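Local coordinates for sialidase domain-containing protein (Dyadobacter fermentans, PDB 5HX0) that is of unknown function but has the six-bladed beta-propeller fold of the sialidase superfamily and may therefore act on or bind a carbohydrate, at residues Ser124-Leu129 with Tyr207-Met212; Leu138-Gly143 with Gly170-Ser175; Leu221-Ala226 with Ala266-Thr271. One frame throughout, in Å; residues are numbered along the deposited sequence.

Contact 1: residues Ser124-Leu129 with Tyr207-Met212; sequences SQDPCL and YNRGAM. With ACT (acetate ion), chain D.
Cys-128 and Gly-210 show how a thiol can serve where the inner strand of a propeller blade meets a loop without pairing with it. The direct polar contact is one long but straight bond: Gly-210 N donates to Cys-128 SG at 3.4 Å, with an angle of 170° at the hydrogen. The sulfur reaches it because SG stands anti to its own carbonyl carbon (chi1 -73°). Gly-210 has an extended backbone with positive phi, a conformation in which a beta carbon would press on the carbonyl oxygen of Arg-209.

Two waters bridge the backbones on either side of this bond. One is hydrogen-bonded to Asp-126 O and, at 2.7 Å, to Asn-208 O, though its two protons cannot serve every acceptor nearby at once. The other donates to Leu-129 O and accepts from Met-212 N, each at 2.8 Å.

Packing completes the contact. The Asp-126 carboxylate meets the aliphatic root of Arg-209, Asp-126 OD2 lying 3.4 Å from Arg-209 CB, and the two side chains cross nearly at right angles. Their charged groups stay apart, with Asp-126 OD2 and Arg-209 NE separated by 5.4 Å; the guanidinium runs on to Pro-369 O through NH1.

A bound acetate, probably from the crystallisation liquor, sits beside this seam. Gln-125 NE2 donates to its O atom at 3.1 Å, and Asp-126 OD2 comes within 2.9 Å of OXT. The chemistry implies a buried join near the propeller axis, held by one N-H...S bond and two bridging waters, with a polar patch beside it that accommodates a small carboxylate.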
loop_
_atom_site.group_PDB
_atom_site.type_symbol
_atom_site.label_atom_id
_atom_site.label_comp_id
_atom_site.label_asym_id
_atom_site.label_seq_id
_atom_site.Cartn_x
_atom_site.Cartn_y
_atom_site.Cartn_z
ATOM N N SER A 124 2.285 -7.220 4.338
ATOM C CA SER A 124 3.592 -7.774 3.992
ATOM C C SER A 124 4.534 -7.764 5.192
ATOM O O SER A 124 4.440 -6.898 6.066
ATOM C CB SER A 124 4.203 -6.989 2.837
ATOM O OG SER A 124 3.365 -7.084 1.700
ATOM N N GLN A 125 5.469 -8.713 5.220
ATOM C CA GLN A 125 6.309 -8.932 6.399
ATOM C C GLN A 125 7.796 -8.789 6.085
ATOM O O GLN A 125 8.217 -8.873 4.930
ATOM C CB GLN A 125 6.096 -10.340 6.948
ATOM C CG GLN A 125 4.633 -10.648 7.264
ATOM C CD GLN A 125 4.124 -9.764 8.368
ATOM O OE1 GLN A 125 3.294 -8.890 8.143
ATOM N NE2 GLN A 125 4.639 -9.971 9.579
ATOM N N ASP A 126 8.584 -8.624 7.153
ATOM C CA ASP A 126 10.026 -8.881 7.186
ATOM C C ASP A 126 10.742 -8.736 5.840
ATOM O O ASP A 126 11.177 -9.742 5.263
ATOM C CB ASP A 126 10.292 -10.299 7.703
ATOM C CG ASP A 126 9.637 -10.577 9.050
ATOM O OD1 ASP A 126 8.622 -9.936 9.380
ATOM O OD2 ASP A 126 10.140 -11.460 9.786
ATOM N N PRO A 127 10.898 -7.532 5.301
ATOM C CA PRO A 127 11.638 -7.400 4.034
ATOM C C PRO A 127 13.092 -7.790 4.239
ATOM O O PRO A 127 13.770 -7.260 5.118
ATOM C CB PRO A 127 11.509 -5.909 3.694
ATOM C CG PRO A 127 11.381 -5.239 5.107
ATOM C CD PRO A 127 10.610 -6.231 5.947
ATOM N N CYS A 128 13.580 -8.701 3.407
ATOM C CA CYS A 128 14.959 -9.156 3.491
ATOM C C CYS A 128 15.690 -8.778 2.205
ATOM O O CYS A 128 15.447 -9.374 1.158
ATOM C CB CYS A 128 14.978 -10.671 3.739
ATOM S SG CYS A 128 14.468 -10.996 5.444
ATOM N N LEU A 129 16.580 -7.797 2.292
ATOM C CA LEU A 129 17.333 -7.292 1.149
ATOM C C LEU A 129 18.587 -8.131 0.888
ATOM O O LEU A 129 19.310 -8.510 1.820
ATOM C CB LEU A 129 17.740 -5.834 1.398
ATOM C CG LEU A 129 16.636 -4.791 1.613
ATOM C CD1 LEU A 129 17.228 -3.392 1.928
ATOM C CD2 LEU A 129 15.748 -4.713 0.372
ATOM N N TYR A 207 9.445 -19.098 1.724
ATOM C CA TYR A 207 9.606 -17.785 2.359
ATOM C C TYR A 207 10.592 -17.954 3.509
ATOM O O TYR A 207 10.817 -19.069 3.988
ATOM C CB TYR A 207 8.263 -17.252 2.912
ATOM C CG TYR A 207 7.814 -18.128 4.062
ATOM C CD1 TYR A 207 7.162 -19.324 3.812
ATOM C CD2 TYR A 207 8.145 -17.814 5.399
ATOM C CE1 TYR A 207 6.811 -20.178 4.840
ATOM C CE2 TYR A 207 7.803 -18.663 6.432
ATOM C CZ TYR A 207 7.137 -19.853 6.148
ATOM O OH TYR A 207 6.797 -20.735 7.155
ATOM N N ASN A 208 11.144 -16.840 3.982
ATOM C CA ASN A 208 11.755 -16.839 5.309
ATOM C C ASN A 208 12.053 -15.404 5.723
ATOM O O ASN A 208 11.953 -14.468 4.924
ATOM C CB ASN A 208 13.047 -17.667 5.377
ATOM C CG ASN A 208 13.203 -18.359 6.723
ATOM O OD1 ASN A 208 12.466 -18.053 7.665
ATOM N ND2 ASN A 208 14.162 -19.280 6.820
ATOM N N ARG A 209 12.435 -15.248 6.989
ATOM C CA ARG A 209 13.225 -14.098 7.401
ATOM C C ARG A 209 14.661 -14.573 7.569
ATOM O O ARG A 209 14.910 -15.558 8.273
ATOM C CB ARG A 209 12.716 -13.459 8.705
ATOM C CG ARG A 209 13.475 -12.148 9.091
ATOM C CD ARG A 209 14.840 -12.424 9.792
ATOM N NE ARG A 209 15.516 -11.191 10.195
ATOM C CZ ARG A 209 16.748 -11.131 10.696
ATOM N NH1 ARG A 209 17.246 -9.948 11.066
ATOM N NH2 ARG A 209 17.499 -12.236 10.811
ATOM N N GLY A 210 15.591 -13.861 6.952
ATOM C CA GLY A 210 17.005 -14.194 7.047
ATOM C C GLY A 210 17.736 -13.727 5.809
ATOM O O GLY A 210 17.134 -13.386 4.794
ATOM N N ALA A 211 19.065 -13.707 5.912
ATOM C CA ALA A 211 19.893 -13.260 4.802
ATOM C C ALA A 211 20.094 -14.376 3.781
ATOM O O ALA A 211 20.371 -15.532 4.143
ATOM C CB ALA A 211 21.255 -12.769 5.302
HETATM N N MSE A 212 19.944 -14.017 2.505
HETATM C CA MSE A 212 20.425 -14.815 1.390
HETATM C C MSE A 212 21.917 -14.576 1.280
HETATM O O MSE A 212 22.443 -13.693 1.954
HETATM C CB MSE A 212 19.733 -14.410 0.084
HETATM C CG MSE A 212 18.235 -14.530 0.115
HETATM SE SE MSE A 212 17.527 -13.792 -1.551
HETATM C CE MSE A 212 15.673 -14.334 -1.387
HETATM C C ACT D . 7.282 -11.994 11.975
HETATM O O ACT D . 6.800 -11.733 10.840
HETATM O OXT ACT D . 8.542 -11.904 12.107
HETATM C CH3 ACT D . 6.387 -12.403 13.108
HETATM O O HOH W 1 11.489 -12.183 3.663
HETATM O O HOH W 2 19.225 -11.325 2.097
#

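Contact 2: residues Leu138-Gly143 with Gly170-Ser175; sequences LCASYG and GYVLRS
Leu-173 O is approached by two donors of strand 138-143: Cys-139 N forms a hydrogen bond of 2.8 Å to it, 162° at the hydrogen, and Leu-138 CA adds a CA-H...O contact at 3.5 Å. Cys-139 O repays this by accepting from Leu-173 N. One step further along the antiparallel pair, Ser-141 and Tyr-171 exchange the same two backbone bonds less evenly. Ser-141 N lies almost in line with the C=O of Tyr-171, whereas Tyr-171 N approaches Ser-141 O from above the carbonyl plane, at 3.1 Å.

The face carrying Ser-141 and Tyr-171 is shaped by the aromatic ring. With chi1 at 35°, its CG lies between the backbone N and the carbonyl carbon, and the ring swings over the neighbouring strand. Tyr-142 CA stands 4.1 Å above one ring face, toward the rim, and Tyr-171 OH comes within 3.3 Å of Gly-143 CA, a place where a beta carbon would collide with the hydroxyl. That hydroxyl has Ser-124 as its partner, while Ser-141 OG, 3.7 Å from Tyr-171 CE1, has Gln-125.

On the other face Ala-140 CB touches Val-172 CG2, and both residues pack on Trp-222 of the next blade. Leu-138 CD2 lies alongside the extended Arg-174 chain, 3.4 Å from Arg-174 CG, and Arg-174 NE continues to Lys-245 O. These are the second and third strands of a four-stranded antiparallel blade, with 123-131 inside and 183-186 outside, the up-and-down meander characteristic of a beta-propeller.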
loop_
_atom_site.group_PDB
_atom_site.type_symbol
_atom_site.label_atom_id
_atom_site.label_comp_id
_atom_site.label_asym_id
_atom_site.label_seq_id
_atom_site.Cartn_x
_atom_site.Cartn_y
_atom_site.Cartn_z
ATOM N N LEU A 138 17.527 -7.770 -4.422
ATOM C CA LEU A 138 16.365 -8.611 -4.168
ATOM C C LEU A 138 15.773 -8.217 -2.825
ATOM O O LEU A 138 16.515 -7.942 -1.881
ATOM C CB LEU A 138 16.746 -10.086 -4.124
ATOM C CG LEU A 138 17.486 -10.679 -5.328
ATOM C CD1 LEU A 138 17.817 -12.141 -5.061
ATOM C CD2 LEU A 138 16.603 -10.567 -6.539
ATOM N N CYS A 139 14.440 -8.203 -2.737
ATOM C CA CYS A 139 13.752 -7.920 -1.475
ATOM C C CYS A 139 12.723 -9.026 -1.250
ATOM O O CYS A 139 11.636 -8.997 -1.831
ATOM C CB CYS A 139 13.099 -6.533 -1.486
ATOM S SG CYS A 139 12.277 -6.135 0.078
ATOM N N ALA A 140 13.068 -9.996 -0.407
ATOM C CA ALA A 140 12.164 -11.093 -0.097
ATOM C C ALA A 140 11.160 -10.664 0.965
ATOM O O ALA A 140 11.459 -9.849 1.852
ATOM C CB ALA A 140 12.947 -12.314 0.391
ATOM N N SER A 141 9.951 -11.201 0.859
ATOM C CA SER A 141 8.921 -10.895 1.852
ATOM C C SER A 141 7.973 -12.089 1.933
ATOM O O SER A 141 8.198 -13.129 1.297
ATOM C CB SER A 141 8.200 -9.589 1.478
ATOM O OG SER A 141 7.222 -9.246 2.449
ATOM N N TYR A 142 6.900 -11.927 2.703
ATOM C CA TYR A 142 5.799 -12.883 2.751
ATOM C C TYR A 142 4.596 -12.154 3.331
ATOM O O TYR A 142 4.726 -11.051 3.860
ATOM C CB TYR A 142 6.146 -14.142 3.553
ATOM C CG TYR A 142 6.724 -13.929 4.952
ATOM C CD1 TYR A 142 5.888 -13.902 6.060
ATOM C CD2 TYR A 142 8.105 -13.819 5.159
ATOM C CE1 TYR A 142 6.390 -13.756 7.342
ATOM C CE2 TYR A 142 8.621 -13.659 6.457
ATOM C CZ TYR A 142 7.743 -13.625 7.534
ATOM O OH TYR A 142 8.198 -13.470 8.828
ATOM N N GLY A 143 3.407 -12.759 3.188
ATOM C CA GLY A 143 2.175 -12.016 3.380
ATOM C C GLY A 143 1.102 -12.735 4.180
ATOM O O GLY A 143 1.126 -13.965 4.367
ATOM N N GLY A 170 5.504 -16.655 0.495
ATOM C CA GLY A 170 6.520 -15.725 0.065
ATOM C C GLY A 170 6.238 -14.997 -1.247
ATOM O O GLY A 170 5.426 -15.413 -2.079
ATOM N N TYR A 171 6.935 -13.874 -1.409
ATOM C CA TYR A 171 7.039 -13.174 -2.682
ATOM C C TYR A 171 8.305 -12.331 -2.620
ATOM O O TYR A 171 8.744 -11.944 -1.538
ATOM C CB TYR A 171 5.815 -12.301 -2.985
ATOM C CG TYR A 171 5.114 -11.591 -1.827
ATOM C CD1 TYR A 171 5.539 -10.340 -1.370
ATOM C CD2 TYR A 171 3.982 -12.144 -1.257
ATOM C CE1 TYR A 171 4.855 -9.673 -0.342
ATOM C CE2 TYR A 171 3.299 -11.507 -0.237
ATOM C CZ TYR A 171 3.731 -10.281 0.215
ATOM O OH TYR A 171 3.002 -9.675 1.215
ATOM N N VAL A 172 8.911 -12.095 -3.776
ATOM C CA VAL A 172 10.199 -11.410 -3.868
ATOM C C VAL A 172 10.073 -10.294 -4.892
ATOM O O VAL A 172 9.573 -10.518 -6.002
ATOM C CB VAL A 172 11.329 -12.381 -4.275
ATOM C CG1 VAL A 172 12.676 -11.672 -4.285
ATOM C CG2 VAL A 172 11.361 -13.577 -3.341
ATOM N N LEU A 173 10.508 -9.097 -4.521
ATOM C CA LEU A 173 10.645 -7.992 -5.458
ATOM C C LEU A 173 12.106 -7.848 -5.866
ATOM O O LEU A 173 13.023 -8.183 -5.115
ATOM C CB LEU A 173 10.149 -6.691 -4.829
ATOM C CG LEU A 173 8.792 -7.037 -4.236
ATOM C CD1 LEU A 173 8.554 -6.257 -3.004
ATOM C CD2 LEU A 173 7.695 -6.856 -5.251
ATOM N N ARG A 174 12.311 -7.282 -7.045
ATOM C CA ARG A 174 13.633 -7.185 -7.641
ATOM C C ARG A 174 13.827 -5.793 -8.226
ATOM O O ARG A 174 12.926 -5.253 -8.873
ATOM C CB ARG A 174 13.751 -8.248 -8.737
ATOM C CG ARG A 174 15.076 -8.809 -8.969
ATOM C CD ARG A 174 14.951 -10.107 -9.789
ATOM N NE ARG A 174 16.271 -10.535 -10.209
ATOM C CZ ARG A 174 16.859 -10.095 -11.313
ATOM N NH1 ARG A 174 16.219 -9.237 -12.108
ATOM N NH2 ARG A 174 18.076 -10.517 -11.629
ATOM N N SER A 175 15.002 -5.213 -8.014
ATOM C CA SER A 175 15.329 -3.929 -8.612
ATOM C C SER A 175 16.666 -4.024 -9.322
ATOM O O SER A 175 17.645 -4.526 -8.759
ATOM C CB SER A 175 15.375 -2.813 -7.579
ATOM O OG SER A 175 15.785 -1.593 -8.181
#

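Contact 3: residues Leu221-Ala226 with Ala266-Thr271; sequences LWVVAA and ASVYET
Leu-221 meets Val-268 and illustrates how neighbouring propeller blades can pack face on face through branched apolar side chains. Its CB lies 3.9 Å from Val-268 CG1, and the same methyl presses against the Leu-221 carbonyl oxygen at 3.4 Å. Val-268 directs CG1 there by placing it between its own backbone N and carbonyl carbon (chi1 71°). Farther out, Leu-221 CD1 reaches across to Glu-270 CB, a looser touch at 4.4 Å; the carboxylate beyond is engaged by Lys-216 N through OE1.

Trp-222 turns its CB away from strand 266-270, and its indole packs on Met-212 of loop 207-212 and faces the preceding blade. Strand 221-226 thus presents one face to each neighbouring blade of the six-bladed propeller. It is a middle strand of its own sheet, and 266-270 belongs to the innermost strand of the next. The two run nearly antiparallel, at 158°, but their axes stay 6.3 Å apart, wider than paired strands of one sheet, and side chains and a bridging water lie between them.

Val-223 uses both methyls on the side facing the next blade. Its CG1 lies 3.6 Å from Ala-266 CB, while Val-223 CG2 meets Val-268 CG2 at 3.7 Å, the two valines set at a slant to each other. Beside them a water accepts from Val-223 N at 2.9 Å and donates to Ala-266 O at 3.2 Å, though other acceptors compete for its protons. This water also lies in the plane of the Trp-222 indole, at its edge. The carbonyl of Val-223 has Asn-208 as its partner, and next along Val-224 lays CG1 over the centre of the Trp-222 ring.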
loop_
_atom_site.group_PDB
_atom_site.type_symbol
_atom_site.label_atom_id
_atom_site.label_comp_id
_atom_site.label_asym_id
_atom_site.label_seq_id
_atom_site.Cartn_x
_atom_site.Cartn_y
_atom_site.Cartn_z
ATOM N N LEU A 221 22.166 -18.390 -2.601
ATOM C CA LEU A 221 21.744 -19.353 -1.593
ATOM C C LEU A 221 20.641 -18.740 -0.743
ATOM O O LEU A 221 20.735 -17.583 -0.344
ATOM C CB LEU A 221 22.926 -19.719 -0.690
ATOM C CG LEU A 221 24.172 -20.152 -1.440
ATOM C CD1 LEU A 221 25.338 -20.280 -0.480
ATOM C CD2 LEU A 221 23.887 -21.470 -2.127
ATOM N N TRP A 222 19.613 -19.526 -0.440
ATOM C CA TRP A 222 18.493 -19.032 0.359
ATOM C C TRP A 222 17.976 -20.190 1.194
ATOM O O TRP A 222 17.503 -21.187 0.636
ATOM C CB TRP A 222 17.379 -18.486 -0.540
ATOM C CG TRP A 222 16.284 -17.764 0.187
ATOM C CD1 TRP A 222 16.307 -17.281 1.465
ATOM C CD2 TRP A 222 14.985 -17.458 -0.341
ATOM N NE1 TRP A 222 15.098 -16.682 1.769
ATOM C CE2 TRP A 222 14.274 -16.774 0.670
ATOM C CE3 TRP A 222 14.363 -17.688 -1.581
ATOM C CZ2 TRP A 222 12.973 -16.316 0.486
ATOM C CZ3 TRP A 222 13.075 -17.238 -1.767
ATOM C CH2 TRP A 222 12.385 -16.560 -0.738
ATOM N N VAL A 223 18.064 -20.084 2.516
ATOM C CA VAL A 223 17.504 -21.121 3.384
ATOM C C VAL A 223 16.097 -20.703 3.802
ATOM O O VAL A 223 15.919 -19.698 4.505
ATOM C CB VAL A 223 18.397 -21.386 4.598
ATOM C CG1 VAL A 223 17.721 -22.393 5.555
ATOM C CG2 VAL A 223 19.759 -21.908 4.131
ATOM N N VAL A 224 15.104 -21.485 3.382
ATOM C CA VAL A 224 13.696 -21.151 3.582
ATOM C C VAL A 224 13.099 -22.070 4.639
ATOM O O VAL A 224 13.664 -23.101 5.010
ATOM C CB VAL A 224 12.868 -21.239 2.281
ATOM C CG1 VAL A 224 13.353 -20.223 1.238
ATOM C CG2 VAL A 224 12.885 -22.678 1.727
ATOM N N ALA A 225 11.935 -21.673 5.135
ATOM C CA ALA A 225 11.208 -22.425 6.141
ATOM C C ALA A 225 10.034 -23.121 5.480
ATOM O O ALA A 225 9.490 -22.635 4.487
ATOM C CB ALA A 225 10.698 -21.500 7.255
ATOM N N ALA A 226 9.636 -24.263 6.040
ATOM C CA ALA A 226 8.446 -24.943 5.543
ATOM C C ALA A 226 7.742 -25.620 6.708
ATOM O O ALA A 226 8.395 -26.204 7.580
ATOM C CB ALA A 226 8.792 -25.971 4.450
ATOM N N ALA A 266 16.258 -18.298 9.284
ATOM C CA ALA A 266 17.611 -18.774 9.017
ATOM C C ALA A 266 18.334 -17.784 8.125
ATOM O O ALA A 266 17.768 -17.329 7.126
ATOM C CB ALA A 266 17.575 -20.149 8.335
ATOM N N SER A 267 19.577 -17.458 8.478
ATOM C CA SER A 267 20.476 -16.721 7.592
ATOM C C SER A 267 21.546 -17.666 7.069
ATOM O O SER A 267 22.053 -18.506 7.816
ATOM C CB SER A 267 21.129 -15.542 8.321
ATOM O OG SER A 267 20.214 -14.452 8.446
ATOM N N VAL A 268 21.903 -17.528 5.799
ATOM C CA VAL A 268 22.849 -18.445 5.181
ATOM C C VAL A 268 24.118 -17.675 4.846
ATOM O O VAL A 268 24.101 -16.447 4.690
ATOM C CB VAL A 268 22.246 -19.148 3.941
ATOM C CG1 VAL A 268 22.080 -18.173 2.741
ATOM C CG2 VAL A 268 23.071 -20.404 3.575
ATOM N N TYR A 269 25.233 -18.402 4.763
ATOM C CA TYR A 269 26.544 -17.790 4.585
ATOM C C TYR A 269 27.465 -18.779 3.870
ATOM O O TYR A 269 27.377 -19.987 4.094
ATOM C CB TYR A 269 27.106 -17.375 5.965
ATOM C CG TYR A 269 28.451 -16.698 5.897
ATOM C CD1 TYR A 269 28.548 -15.373 5.500
ATOM C CD2 TYR A 269 29.619 -17.384 6.234
ATOM C CE1 TYR A 269 29.784 -14.741 5.412
ATOM C CE2 TYR A 269 30.873 -16.755 6.161
ATOM C CZ TYR A 269 30.934 -15.426 5.736
ATOM O OH TYR A 269 32.134 -14.757 5.628
ATOM N N GLU A 270 28.333 -18.274 2.997
ATOM C CA GLU A 270 29.355 -19.100 2.365
ATOM C C GLU A 270 30.716 -18.643 2.853
ATOM O O GLU A 270 31.030 -17.447 2.785
ATOM C CB GLU A 270 29.290 -19.005 0.843
ATOM C CG GLU A 270 30.187 -20.013 0.122
ATOM C CD GLU A 270 30.207 -19.743 -1.372
ATOM O OE1 GLU A 270 30.846 -18.750 -1.790
ATOM O OE2 GLU A 270 29.536 -20.479 -2.118
ATOM N N THR A 271 31.526 -19.596 3.331
ATOM C CA THR A 271 32.829 -19.265 3.894
ATOM C C THR A 271 33.872 -19.143 2.788
ATOM O O THR A 271 33.638 -19.576 1.655
ATOM C CB THR A 271 33.257 -20.333 4.889
ATOM O OG1 THR A 271 33.575 -21.533 4.171
ATOM C CG2 THR A 271 32.137 -20.598 5.877
HETATM O O HOH W 3 18.621 -17.730 4.082
#

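The three contacts follow one another round the propeller. Contacts 1 and 2 have centres about 7 Å apart and share a sheet: Ser-124 OG and Tyr-171 OH are 2.7 Å apart, as are Gln-125 O and Ser-141 OG, both probable hydrogen bonds. Contact 1 reaches contact 3, about 11 Å away between centres, through loop 207-212, where Asn-208 ND2 meets Val-223 O and Ala-211 N meets Ser-267 OG, each at 2.9 Å. Contacts 2 and 3 have centres about 15 Å apart and touch through the Trp-222 indole. The acetate beside contact 1 also lies about 3 Å, nearest atoms, from the Tyr-142 side chain of contact 2, consistent with a pocket near the propeller centre.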